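Multicopper oxidase (Pseudomonas thermotolerans, PDB 6VOW) probably oxidises phenolic and related substrates one electron at a time, as laccases do, and passes the electrons through its copper sites to dioxygen, which is reduced to water. Local coordinates at residues Leu400-Arg405 against Asp413-Gly418; Ala245-Pro250 against Lys258-Gly263; Lys172-His175 against Ala181-Pro184; Pro58-Gly63 against Lys86-Thr91. All blocks are in the same frame, centred on the assembly; numbering follows the deposited sequence.

Interaction 1: Leu400-Arg405 against Asp413-Gly418; sequences LSSDRR and DTYLLG
Arg405 lays its side chain past the hydroxyl end of Tyr415, the two running in opposite directions with guanidinium and phenol planes 61° apart. The van der Waals part of the contact sets the arginine methylenes against the phenol oxygen: CD of Arg405 comes within 3.6 Å of OH of Tyr415, and CG of Arg405 is 4.0 Å from OH of Tyr415. Ser402 adds its CB, 3.8 Å from the same Tyr415 OH, so the phenol oxygen sits against carbon from both residues. The phenol gets there because CG of Tyr415 is anti to its backbone N (chi1 -174°), which sends the ring out toward the strand 397-402. That strand and strand 414-417 belong to the two different sheets of a cupredoxin-type beta sandwich, and Tyr415 fills the space between them, packing also on Phe397 and Val399. Across the two segments the polar approach is imperfect. NH2 of Arg405 stands 3.1 Å from the carbonyl O of Leu416, but the angle is too poor for a hydrogen bond, and the same NH2 is 4.1 Å from CG of Leu416. The phenol OH is hydrogen-bonded to Glu421, whose other carboxylate oxygen forms a long, weak ion pair with NE of Arg405. Replacing Arg405 by an alanine is likely to leave the tyrosine hydroxyl without its methylene cover and Glu421 without this distant charge.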
loop_
_atom_site.group_PDB
_atom_site.type_symbol
_atom_site.label_atom_id
_atom_site.label_comp_id
_atom_site.label_asym_id
_atom_site.label_seq_id
_atom_site.Cartn_x
_atom_site.Cartn_y
_atom_site.Cartn_z
ATOM N N LEU A 400 12.062 12.844 6.386
ATOM C CA LEU A 400 13.273 13.603 6.625
ATOM C C LEU A 400 14.081 12.899 7.710
ATOM O O LEU A 400 15.218 12.378 7.463
ATOM C CB LEU A 400 12.921 15.024 7.021
ATOM C CG LEU A 400 12.884 16.154 6.046
ATOM C CD1 LEU A 400 12.172 15.743 4.771
ATOM C CD2 LEU A 400 12.261 17.368 6.700
ATOM N N SER A 401 13.452 12.857 8.889
ATOM C CA SER A 401 14.104 12.425 10.143
ATOM C C SER A 401 13.114 11.719 11.054
ATOM O O SER A 401 11.880 11.803 10.861
ATOM C CB SER A 401 14.701 13.639 10.878
ATOM O OG SER A 401 13.743 14.668 11.058
ATOM N N SER A 402 13.671 11.027 12.049
ATOM C CA SER A 402 12.839 10.480 13.136
ATOM C C SER A 402 13.495 10.649 14.485
ATOM O O SER A 402 14.684 10.841 14.547
ATOM C CB SER A 402 12.530 9.033 12.879
ATOM O OG SER A 402 11.743 8.550 13.920
ATOM N N ASP A 403 12.704 10.624 15.551
ATOM C CA ASP A 403 13.202 10.430 16.933
ATOM C C ASP A 403 14.057 9.194 17.044
ATOM O O ASP A 403 15.089 9.181 17.699
ATOM C CB ASP A 403 12.032 10.099 17.868
ATOM C CG ASP A 403 11.445 11.290 18.563
ATOM O OD1 ASP A 403 12.164 12.317 18.710
ATOM O OD2 ASP A 403 10.252 11.152 19.000
ATOM N N ARG A 404 13.543 8.130 16.455
ATOM C CA ARG A 404 13.952 6.814 16.816
ATOM C C ARG A 404 14.944 6.342 15.785
ATOM O O ARG A 404 16.108 6.066 16.093
ATOM C CB ARG A 404 12.745 5.847 16.871
ATOM C CG ARG A 404 11.437 6.405 17.416
ATOM C CD ARG A 404 11.235 6.207 18.911
ATOM N NE ARG A 404 11.876 7.216 19.745
ATOM C CZ ARG A 404 11.525 7.504 21.003
ATOM N NH1 ARG A 404 10.520 6.864 21.618
ATOM N NH2 ARG A 404 12.200 8.447 21.653
ATOM N N ARG A 405 14.465 6.284 14.548
ATOM C CA ARG A 405 15.187 5.688 13.459
ATOM C C ARG A 405 16.237 6.702 12.989
ATOM O O ARG A 405 16.102 7.920 13.208
ATOM C CB ARG A 405 14.194 5.289 12.334
ATOM C CG ARG A 405 13.063 4.342 12.785
ATOM C CD ARG A 405 12.265 3.631 11.652
ATOM N NE ARG A 405 10.887 3.233 12.070
ATOM C CZ ARG A 405 10.195 2.139 11.694
ATOM N NH1 ARG A 405 10.681 1.227 10.843
ATOM N NH2 ARG A 405 8.977 1.955 12.199
ATOM N N ASP A 413 4.278 7.614 0.208
ATOM C CA ASP A 413 2.916 8.020 0.556
ATOM C C ASP A 413 2.591 7.538 1.999
ATOM O O ASP A 413 1.540 7.892 2.608
ATOM C CB ASP A 413 1.913 7.460 -0.465
ATOM C CG ASP A 413 2.037 5.925 -0.663
ATOM O OD1 ASP A 413 1.775 5.191 0.319
ATOM O OD2 ASP A 413 2.392 5.426 -1.786
ATOM N N THR A 414 3.508 6.747 2.574
ATOM C CA THR A 414 3.285 6.193 3.900
ATOM C C THR A 414 4.492 6.133 4.770
ATOM O O THR A 414 5.527 5.769 4.331
ATOM C CB THR A 414 2.621 4.841 3.729
ATOM O OG1 THR A 414 1.413 5.145 3.083
ATOM C CG2 THR A 414 2.206 4.180 5.068
ATOM N N TYR A 415 4.338 6.517 6.021
ATOM C CA TYR A 415 5.413 6.360 6.984
ATOM C C TYR A 415 4.917 5.514 8.149
ATOM O O TYR A 415 3.905 5.816 8.759
ATOM C CB TYR A 415 5.912 7.676 7.545
ATOM C CG TYR A 415 7.110 7.455 8.421
ATOM C CD1 TYR A 415 8.286 6.918 7.857
ATOM C CD2 TYR A 415 7.098 7.735 9.803
ATOM C CE1 TYR A 415 9.401 6.667 8.615
ATOM C CE2 TYR A 415 8.247 7.481 10.591
ATOM C CZ TYR A 415 9.407 6.957 9.983
ATOM O OH TYR A 415 10.612 6.670 10.672
ATOM N N LEU A 416 5.646 4.467 8.465
ATOM C CA LEU A 416 5.280 3.593 9.596
ATOM C C LEU A 416 5.798 4.240 10.909
ATOM O O LEU A 416 7.013 4.195 11.280
ATOM C CB LEU A 416 5.810 2.145 9.345
ATOM C CG LEU A 416 5.461 1.042 10.321
ATOM C CD1 LEU A 416 3.970 0.826 10.506
ATOM C CD2 LEU A 416 6.128 -0.236 9.880
ATOM N N LEU A 417 4.852 4.869 11.575
ATOM C CA LEU A 417 5.125 5.722 12.699
ATOM C C LEU A 417 5.168 4.918 13.961
ATOM O O LEU A 417 4.119 4.460 14.463
ATOM C CB LEU A 417 4.054 6.769 12.803
ATOM C CG LEU A 417 4.423 7.920 13.725
ATOM C CD1 LEU A 417 5.664 8.625 13.264
ATOM C CD2 LEU A 417 3.210 8.888 13.737
ATOM N N GLY A 418 6.382 4.727 14.469
ATOM C CA GLY A 418 6.597 3.800 15.565
ATOM C C GLY A 418 6.000 4.346 16.823
ATOM O O GLY A 418 5.480 5.475 16.861
#

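Interaction 2: Ala245-Pro250 against Lys258-Gly263; sequences ALDGHP and KEYWLG
Leu246 reaches across to Tyr260 with every carbon of its side chain beyond CA, and the phenol hydroxyl is the common target. CB begins the approach, 4.0 Å from OH of Tyr260. CG, set anti to the carbonyl carbon (chi1 -40°), lies at much the same separation and splits the chain into two methyls. CD1 of Leu246 lies 4.0 Å from OH of Tyr260, while CD2 goes further in: it is 3.6 Å from OH of Tyr260 and 3.8 Å from the ring carbon CE2. The methyl meets the ring obliquely. On the other side of the contact, CG of Tyr260 is anti to its own backbone N (chi1 -176°), and this carries the phenol from strand 260-262 toward the end of strand 240-246. Ile268 of strand 267-273 packs against both Leu246 and Tyr260.

The hydroxyl also has a polar partner. A water lies 2.7 Å from OH of Tyr260 and donates to OD1 of Asp247 over 2.6 Å, bridging two side chains that do not bond directly. OD2 is hydrogen-bonded to Thr412 and OD1 to the backbone N of Arg267, so this buried carboxylate is held by the water, Thr412 and the Arg267 N-H. Asp247 and Gly248, both with positive phi, form the two-residue type I' turn of a beta hairpin, closed by reciprocal backbone bonds between Leu246 and His249, 3.0 Å from N of Leu246 to O of His249. Tyr260 thus spans the interior between two facing sheets, joining a beta hairpin to the opposite layer, as in the beta sandwich of a cupredoxin-like domain.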
loop_
_atom_site.group_PDB
_atom_site.type_symbol
_atom_site.label_atom_id
_atom_site.label_comp_id
_atom_site.label_asym_id
_atom_site.label_seq_id
_atom_site.Cartn_x
_atom_site.Cartn_y
_atom_site.Cartn_z
ATOM N N ALA A 245 13.411 0.229 -4.182
ATOM C CA ALA A 245 12.356 1.217 -4.043
ATOM C C ALA A 245 11.425 0.908 -2.913
ATOM O O ALA A 245 11.129 -0.261 -2.639
ATOM C CB ALA A 245 11.521 1.265 -5.298
ATOM N N LEU A 246 10.882 1.979 -2.352
ATOM C CA LEU A 246 9.917 1.902 -1.212
ATOM C C LEU A 246 8.675 2.730 -1.490
ATOM O O LEU A 246 8.761 3.990 -1.772
ATOM C CB LEU A 246 10.555 2.391 0.057
ATOM C CG LEU A 246 11.983 2.033 0.359
ATOM C CD1 LEU A 246 12.491 2.853 1.580
ATOM C CD2 LEU A 246 12.104 0.531 0.548
ATOM N N ASP A 247 7.535 2.024 -1.459
ATOM C CA ASP A 247 6.227 2.644 -1.576
ATOM C C ASP A 247 6.187 3.396 -2.922
ATOM O O ASP A 247 5.808 4.548 -3.014
ATOM C CB ASP A 247 5.997 3.540 -0.354
ATOM C CG ASP A 247 6.304 2.791 0.980
ATOM O OD1 ASP A 247 5.796 1.701 1.183
ATOM O OD2 ASP A 247 7.129 3.261 1.782
ATOM N N GLY A 248 6.602 2.676 -3.953
ATOM C CA GLY A 248 6.598 3.154 -5.371
ATOM C C GLY A 248 7.602 4.246 -5.742
ATOM O O GLY A 248 7.425 4.941 -6.752
ATOM N N HIS A 249 8.654 4.438 -4.939
ATOM C CA HIS A 249 9.649 5.470 -5.230
ATOM C C HIS A 249 11.070 4.976 -5.045
ATOM O O HIS A 249 11.417 4.451 -3.985
ATOM C CB HIS A 249 9.404 6.655 -4.395
ATOM C CG HIS A 249 8.132 7.297 -4.730
ATOM N ND1 HIS A 249 7.993 8.211 -5.747
ATOM C CD2 HIS A 249 6.899 7.053 -4.263
ATOM C CE1 HIS A 249 6.721 8.561 -5.830
ATOM N NE2 HIS A 249 6.042 7.863 -4.939
ATOM N N PRO A 250 11.878 5.070 -6.099
ATOM C CA PRO A 250 13.223 4.528 -6.091
ATOM C C PRO A 250 14.135 5.026 -4.990
ATOM O O PRO A 250 13.954 6.125 -4.528
ATOM C CB PRO A 250 13.755 5.023 -7.421
ATOM C CG PRO A 250 12.517 4.885 -8.308
ATOM C CD PRO A 250 11.485 5.513 -7.453
ATOM N N LYS A 258 18.719 -7.158 7.954
ATOM C CA LYS A 258 18.068 -8.078 8.900
ATOM C C LYS A 258 16.588 -8.158 8.643
ATOM O O LYS A 258 16.026 -9.247 8.576
ATOM C CB LYS A 258 18.317 -7.613 10.356
ATOM C CG LYS A 258 17.667 -8.445 11.499
ATOM C CD LYS A 258 17.727 -9.967 11.344
ATOM C CE LYS A 258 19.147 -10.520 11.187
ATOM N NZ LYS A 258 19.737 -11.068 12.445
ATOM N N GLU A 259 15.940 -7.009 8.509
ATOM C CA GLU A 259 14.517 -7.075 8.279
ATOM C C GLU A 259 14.006 -5.816 7.672
ATOM O O GLU A 259 14.646 -4.772 7.724
ATOM C CB GLU A 259 13.740 -7.468 9.565
ATOM C CG GLU A 259 14.107 -6.647 10.787
ATOM C CD GLU A 259 13.314 -7.061 12.019
ATOM O OE1 GLU A 259 12.806 -8.216 12.110
ATOM O OE2 GLU A 259 13.210 -6.185 12.895
ATOM N N TYR A 260 12.902 -5.910 6.986
ATOM C CA TYR A 260 12.252 -4.675 6.576
ATOM C C TYR A 260 10.813 -4.726 7.103
ATOM O O TYR A 260 10.127 -5.706 6.880
ATOM C CB TYR A 260 12.316 -4.520 5.065
ATOM C CG TYR A 260 11.733 -3.213 4.648
ATOM C CD1 TYR A 260 10.360 -3.082 4.434
ATOM C CD2 TYR A 260 12.542 -2.087 4.468
ATOM C CE1 TYR A 260 9.812 -1.877 4.046
ATOM C CE2 TYR A 260 11.996 -0.920 4.080
ATOM C CZ TYR A 260 10.609 -0.829 3.849
ATOM O OH TYR A 260 10.042 0.386 3.509
ATOM N N TRP A 261 10.376 -3.686 7.777
ATOM C CA TRP A 261 9.017 -3.643 8.357
ATOM C C TRP A 261 8.057 -3.100 7.331
ATOM O O TRP A 261 7.993 -1.870 7.086
ATOM C CB TRP A 261 8.972 -2.759 9.614
ATOM C CG TRP A 261 9.656 -3.379 10.819
ATOM C CD1 TRP A 261 10.848 -4.016 10.833
ATOM C CD2 TRP A 261 9.182 -3.408 12.164
ATOM N NE1 TRP A 261 11.164 -4.422 12.077
ATOM C CE2 TRP A 261 10.152 -4.081 12.926
ATOM C CE3 TRP A 261 8.025 -2.964 12.788
ATOM C CZ2 TRP A 261 10.022 -4.285 14.298
ATOM C CZ3 TRP A 261 7.876 -3.169 14.145
ATOM C CH2 TRP A 261 8.870 -3.824 14.891
ATOM N N LEU A 262 7.337 -4.005 6.698
ATOM C CA LEU A 262 6.416 -3.675 5.643
ATOM C C LEU A 262 5.094 -3.517 6.310
ATOM O O LEU A 262 4.395 -4.508 6.581
ATOM C CB LEU A 262 6.285 -4.847 4.612
ATOM C CG LEU A 262 5.619 -4.492 3.258
ATOM C CD1 LEU A 262 6.525 -3.525 2.625
ATOM C CD2 LEU A 262 5.566 -5.662 2.309
ATOM N N GLY A 263 4.759 -2.293 6.597
ATOM C CA GLY A 263 3.433 -1.977 7.083
ATOM C C GLY A 263 2.292 -2.121 6.097
ATOM O O GLY A 263 2.494 -2.218 4.905
HETATM O O HOH W 1 7.808 0.212 2.023
#

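Interaction 3: Lys172-His175 against Ala181-Pro184; sequences KTWH and AFTP
Phe182 lies side by side with Trp174, both pointing the same way, and brings its CE1 to 3.9 Å from CE3 of the indole. The phenyl presents its edge: CE3 of Trp174 lies near the plane of that ring, while the indole is met obliquely, so the pair is an apolar edge contact and not a stack. The same phenyl edge also borders the carbonyl O of His175, 3.4 Å from CD1 of Phe182. That oxygen is the polar centre of the contact. It accepts from N of Thr183 over 3.1 Å with an N-H...O angle of 163°, the donor standing well above the carbonyl plane, and there is a CA-H...O contact, 3.3 Å from CA of Phe182 to O of His175. Thr183 turns its hydroxyl toward the histidine's first carbon: OG1, tucked near both its own backbone N and C (chi1 61°), comes to 3.4 Å from CB of His175. Farther along, CD2 of the imidazole lies 3.7 Å from the carbonyl O of Pro184. The imidazole's NE2 is hydrogen-bonded to the backbone O of Thr196, and Phe185 meets the ring edge to face. The loop after strand 165-174 thus folds back on the strand's end. A single backbone bond and a CA-H...O contact share one acceptor, so the polar part of the join probably needs no particular side chain, while Phe182 and Trp174 supply apolar packing.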
loop_
_atom_site.group_PDB
_atom_site.type_symbol
_atom_site.label_atom_id
_atom_site.label_comp_id
_atom_site.label_asym_id
_atom_site.label_seq_id
_atom_site.Cartn_x
_atom_site.Cartn_y
_atom_site.Cartn_z
ATOM N N LYS A 172 -1.386 -10.872 2.356
ATOM C CA LYS A 172 -2.630 -10.625 3.041
ATOM C C LYS A 172 -2.826 -11.632 4.168
ATOM O O LYS A 172 -2.648 -12.872 3.989
ATOM C CB LYS A 172 -3.818 -10.642 2.062
ATOM C CG LYS A 172 -5.066 -10.059 2.692
ATOM C CD LYS A 172 -6.190 -9.945 1.717
ATOM C CE LYS A 172 -6.992 -8.709 2.088
ATOM N NZ LYS A 172 -7.777 -8.892 3.324
ATOM N N THR A 173 -3.184 -11.088 5.336
ATOM C CA THR A 173 -3.423 -11.887 6.549
ATOM C C THR A 173 -4.932 -11.837 6.803
ATOM O O THR A 173 -5.472 -10.837 7.294
ATOM C CB THR A 173 -2.550 -11.343 7.701
ATOM O OG1 THR A 173 -1.233 -11.687 7.354
ATOM C CG2 THR A 173 -2.888 -11.956 9.128
ATOM N N TRP A 174 -5.573 -12.925 6.382
ATOM C CA TRP A 174 -6.989 -13.025 6.315
ATOM C C TRP A 174 -7.576 -13.341 7.655
ATOM O O TRP A 174 -7.185 -14.327 8.294
ATOM C CB TRP A 174 -7.357 -14.170 5.410
ATOM C CG TRP A 174 -7.098 -13.938 3.967
ATOM C CD1 TRP A 174 -5.960 -14.263 3.256
ATOM C CD2 TRP A 174 -8.014 -13.407 3.032
ATOM N NE1 TRP A 174 -6.123 -13.934 1.960
ATOM C CE2 TRP A 174 -7.382 -13.407 1.788
ATOM C CE3 TRP A 174 -9.320 -12.892 3.132
ATOM C CZ2 TRP A 174 -8.010 -12.957 0.638
ATOM C CZ3 TRP A 174 -9.923 -12.419 1.987
ATOM C CH2 TRP A 174 -9.271 -12.447 0.749
ATOM N N HIS A 175 -8.603 -12.578 7.998
ATOM C CA HIS A 175 -9.412 -12.789 9.174
ATOM C C HIS A 175 -10.393 -13.894 8.881
ATOM O O HIS A 175 -11.549 -13.660 8.733
ATOM C CB HIS A 175 -10.251 -11.559 9.478
ATOM C CG HIS A 175 -9.486 -10.306 9.649
ATOM N ND1 HIS A 175 -8.831 -9.672 8.621
ATOM C CD2 HIS A 175 -9.331 -9.518 10.724
ATOM C CE1 HIS A 175 -8.234 -8.587 9.081
ATOM N NE2 HIS A 175 -8.509 -8.479 10.352
ATOM N N ALA A 181 -14.429 -19.305 7.909
ATOM C CA ALA A 181 -15.389 -18.225 8.106
ATOM C C ALA A 181 -14.673 -16.989 8.516
ATOM O O ALA A 181 -13.713 -17.034 9.298
ATOM C CB ALA A 181 -16.387 -18.567 9.174
ATOM N N PHE A 182 -15.183 -15.861 8.055
ATOM C CA PHE A 182 -14.666 -14.593 8.484
ATOM C C PHE A 182 -14.981 -14.314 9.967
ATOM O O PHE A 182 -16.087 -14.625 10.487
ATOM C CB PHE A 182 -15.220 -13.440 7.642
ATOM C CG PHE A 182 -14.732 -13.421 6.202
ATOM C CD1 PHE A 182 -13.387 -13.265 5.910
ATOM C CD2 PHE A 182 -15.619 -13.534 5.157
ATOM C CE1 PHE A 182 -12.914 -13.247 4.590
ATOM C CE2 PHE A 182 -15.165 -13.499 3.846
ATOM C CZ PHE A 182 -13.803 -13.351 3.566
ATOM N N THR A 183 -13.979 -13.710 10.606
ATOM C CA THR A 183 -13.996 -13.320 11.974
ATOM C C THR A 183 -14.203 -11.847 11.818
ATOM O O THR A 183 -14.142 -11.320 10.724
ATOM C CB THR A 183 -12.672 -13.710 12.762
ATOM O OG1 THR A 183 -11.480 -13.080 12.220
ATOM C CG2 THR A 183 -12.478 -15.231 12.735
ATOM N N PRO A 184 -14.478 -11.161 12.907
ATOM C CA PRO A 184 -14.835 -9.818 12.697
ATOM C C PRO A 184 -13.640 -9.016 12.176
ATOM O O PRO A 184 -12.513 -9.258 12.565
ATOM C CB PRO A 184 -15.232 -9.367 14.103
ATOM C CG PRO A 184 -15.585 -10.595 14.825
ATOM C CD PRO A 184 -14.562 -11.539 14.327
#

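Interaction 4: Pro58-Gly63 against Lys86-Thr91; sequences PAWGYG and KLDEPT
A water is gripped by two hydroxyls, OG1 of Thr91 at 2.6 Å and OH of Tyr62 at 2.8 Å, and bridges side chains that do not touch directly. Gln144 offers Thr91 OG1 a further, weak bond. The remainder of the contact centres on the indole of Trp60. Leu87 lays its CD2 over one face in a CH-pi contact, 3.9 Å from the centroid of the five-membered ring and 22° off its normal, while CD1 reaches CE3 of Trp60 at the same separation. With CG anti to the carbonyl carbon (chi1 -61°), Leu87 directs both methyls at the indole. Strand 57-62, which bears the tryptophan, is an outermost strand of a sheet in the N-terminal cupredoxin-like domain, and the loop after strand 78-85 of that sheet brings Leu87 and its neighbours against it. Two carboxylates approach the six-membered ring, each plane nearly perpendicular to it. Glu89 meets the ring edge at the end of an extended chain, its OE2 3.6 Å from CZ3 of Trp60. Asp88 comes obliquely, OD1 lying 4.0 Å from CZ2 of Trp60. With an alanine at Trp60, the Leu87 methyls would probably face a gap and Arg147 would lose its cation-pi partner. The Glu89 carboxylate at the C-H edge probably suits the indole's slightly positive rim, and its OE2 also has a weak hydrogen bond to Ser140.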
loop_
_atom_site.group_PDB
_atom_site.type_symbol
_atom_site.label_atom_id
_atom_site.label_comp_id
_atom_site.label_asym_id
_atom_site.label_seq_id
_atom_site.Cartn_x
_atom_site.Cartn_y
_atom_site.Cartn_z
ATOM N N PRO A 58 -16.296 -16.757 2.071
ATOM C CA PRO A 58 -17.170 -16.079 1.139
ATOM C C PRO A 58 -16.578 -14.720 0.782
ATOM O O PRO A 58 -17.109 -13.758 1.183
ATOM C CB PRO A 58 -18.487 -15.986 1.925
ATOM C CG PRO A 58 -18.041 -15.807 3.352
ATOM C CD PRO A 58 -16.828 -16.701 3.456
ATOM N N ALA A 59 -15.460 -14.698 0.067
ATOM C CA ALA A 59 -14.702 -13.448 -0.132
ATOM C C ALA A 59 -15.302 -12.578 -1.216
ATOM O O ALA A 59 -16.202 -13.020 -1.945
ATOM C CB ALA A 59 -13.218 -13.760 -0.460
ATOM N N TRP A 60 -14.796 -11.352 -1.325
ATOM C CA TRP A 60 -15.197 -10.320 -2.317
ATOM C C TRP A 60 -13.922 -9.926 -3.021
ATOM O O TRP A 60 -12.886 -9.671 -2.370
ATOM C CB TRP A 60 -15.733 -9.035 -1.613
ATOM C CG TRP A 60 -17.029 -9.218 -1.038
ATOM C CD1 TRP A 60 -17.759 -10.340 -1.038
ATOM C CD2 TRP A 60 -17.822 -8.234 -0.375
ATOM N NE1 TRP A 60 -18.944 -10.127 -0.406
ATOM C CE2 TRP A 60 -18.990 -8.823 -0.014
ATOM C CE3 TRP A 60 -17.641 -6.898 -0.085
ATOM C CZ2 TRP A 60 -20.012 -8.141 0.627
ATOM C CZ3 TRP A 60 -18.687 -6.217 0.603
ATOM C CH2 TRP A 60 -19.812 -6.833 0.944
ATOM N N GLY A 61 -13.979 -9.903 -4.347
ATOM C CA GLY A 61 -12.733 -9.774 -5.157
ATOM C C GLY A 61 -12.901 -8.941 -6.404
ATOM O O GLY A 61 -14.019 -8.840 -6.911
ATOM N N TYR A 62 -11.781 -8.342 -6.840
ATOM C CA TYR A 62 -11.671 -7.741 -8.128
ATOM C C TYR A 62 -11.167 -8.767 -9.146
ATOM O O TYR A 62 -10.077 -9.324 -8.998
ATOM C CB TYR A 62 -10.690 -6.604 -8.112
ATOM C CG TYR A 62 -10.969 -5.507 -7.169
ATOM C CD1 TYR A 62 -11.997 -4.606 -7.394
ATOM C CD2 TYR A 62 -10.180 -5.348 -6.030
ATOM C CE1 TYR A 62 -12.208 -3.565 -6.535
ATOM C CE2 TYR A 62 -10.387 -4.274 -5.154
ATOM C CZ TYR A 62 -11.396 -3.425 -5.443
ATOM O OH TYR A 62 -11.653 -2.438 -4.633
ATOM N N GLY A 63 -11.994 -9.005 -10.164
ATOM C CA GLY A 63 -11.611 -9.742 -11.359
ATOM C C GLY A 63 -11.556 -11.175 -11.056
ATOM O O GLY A 63 -10.760 -11.865 -11.589
ATOM N N LYS A 86 -20.254 -5.080 -8.871
ATOM C CA LYS A 86 -21.211 -6.205 -8.738
ATOM C C LYS A 86 -21.281 -6.823 -7.327
ATOM O O LYS A 86 -21.532 -8.038 -7.124
ATOM C CB LYS A 86 -20.904 -7.249 -9.762
ATOM C CG LYS A 86 -21.065 -6.771 -11.201
ATOM C CD LYS A 86 -21.071 -8.006 -12.118
ATOM C CE LYS A 86 -21.621 -7.776 -13.520
ATOM N NZ LYS A 86 -21.132 -8.827 -14.460
ATOM N N LEU A 87 -21.040 -5.962 -6.349
ATOM C CA LEU A 87 -21.269 -6.290 -4.962
ATOM C C LEU A 87 -22.663 -5.868 -4.636
ATOM O O LEU A 87 -23.415 -5.321 -5.450
ATOM C CB LEU A 87 -20.243 -5.602 -4.027
ATOM C CG LEU A 87 -18.832 -5.981 -4.292
ATOM C CD1 LEU A 87 -17.929 -5.049 -3.548
ATOM C CD2 LEU A 87 -18.528 -7.435 -3.931
ATOM N N ASP A 88 -23.013 -6.148 -3.408
ATOM C CA ASP A 88 -24.340 -5.870 -2.960
ATOM C C ASP A 88 -24.376 -4.607 -2.162
ATOM O O ASP A 88 -25.377 -4.344 -1.611
ATOM C CB ASP A 88 -25.000 -7.072 -2.303
ATOM C CG ASP A 88 -24.332 -7.526 -1.000
ATOM O OD1 ASP A 88 -23.610 -6.727 -0.286
ATOM O OD2 ASP A 88 -24.564 -8.739 -0.698
ATOM N N GLU A 89 -23.290 -3.829 -2.183
ATOM C CA GLU A 89 -23.244 -2.532 -1.553
ATOM C C GLU A 89 -22.259 -1.549 -2.238
ATOM O O GLU A 89 -21.436 -1.956 -2.994
ATOM C CB GLU A 89 -22.827 -2.675 -0.093
ATOM C CG GLU A 89 -21.373 -3.045 0.093
ATOM C CD GLU A 89 -21.074 -3.425 1.533
ATOM O OE1 GLU A 89 -21.921 -3.995 2.208
ATOM O OE2 GLU A 89 -20.019 -3.157 2.011
ATOM N N PRO A 90 -22.367 -0.260 -1.887
ATOM C CA PRO A 90 -21.543 0.714 -2.569
ATOM C C PRO A 90 -20.034 0.513 -2.369
ATOM O O PRO A 90 -19.611 -0.029 -1.383
ATOM C CB PRO A 90 -22.004 2.045 -1.955
ATOM C CG PRO A 90 -23.345 1.786 -1.334
ATOM C CD PRO A 90 -23.347 0.379 -0.944
ATOM N N THR A 91 -19.225 0.938 -3.320
ATOM C CA THR A 91 -17.775 0.833 -3.178
ATOM C C THR A 91 -17.171 1.910 -4.070
ATOM O O THR A 91 -17.861 2.551 -4.838
ATOM C CB THR A 91 -17.316 -0.639 -3.411
ATOM O OG1 THR A 91 -15.932 -0.841 -3.111
ATOM C CG2 THR A 91 -17.640 -1.082 -4.776
HETATM O O HOH W 2 -14.255 -1.373 -5.044
#

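Overall arrangement
From the N terminus, interaction 4 comes first, joining edge strand 57-62 to the loop after strand 78-85 across 22 residues. Interaction 3 then closes a short loop after strand 165-174. Its Phe182 packs on Pro58 and Ala59, so these two contacts meet on one side of the molecule and tie the first part of the chain to the next. Interaction 2 closes the loop through strand 249-255, joining a hairpin end of one sheet to strand 260-262 of the facing one. Interaction 1 joins strand 397-402 to strand 414-417 of the facing sheet, in the last domain; the two touch through Leu416 against Trp261 and Gly263. All four follow in series, none nested or crossed.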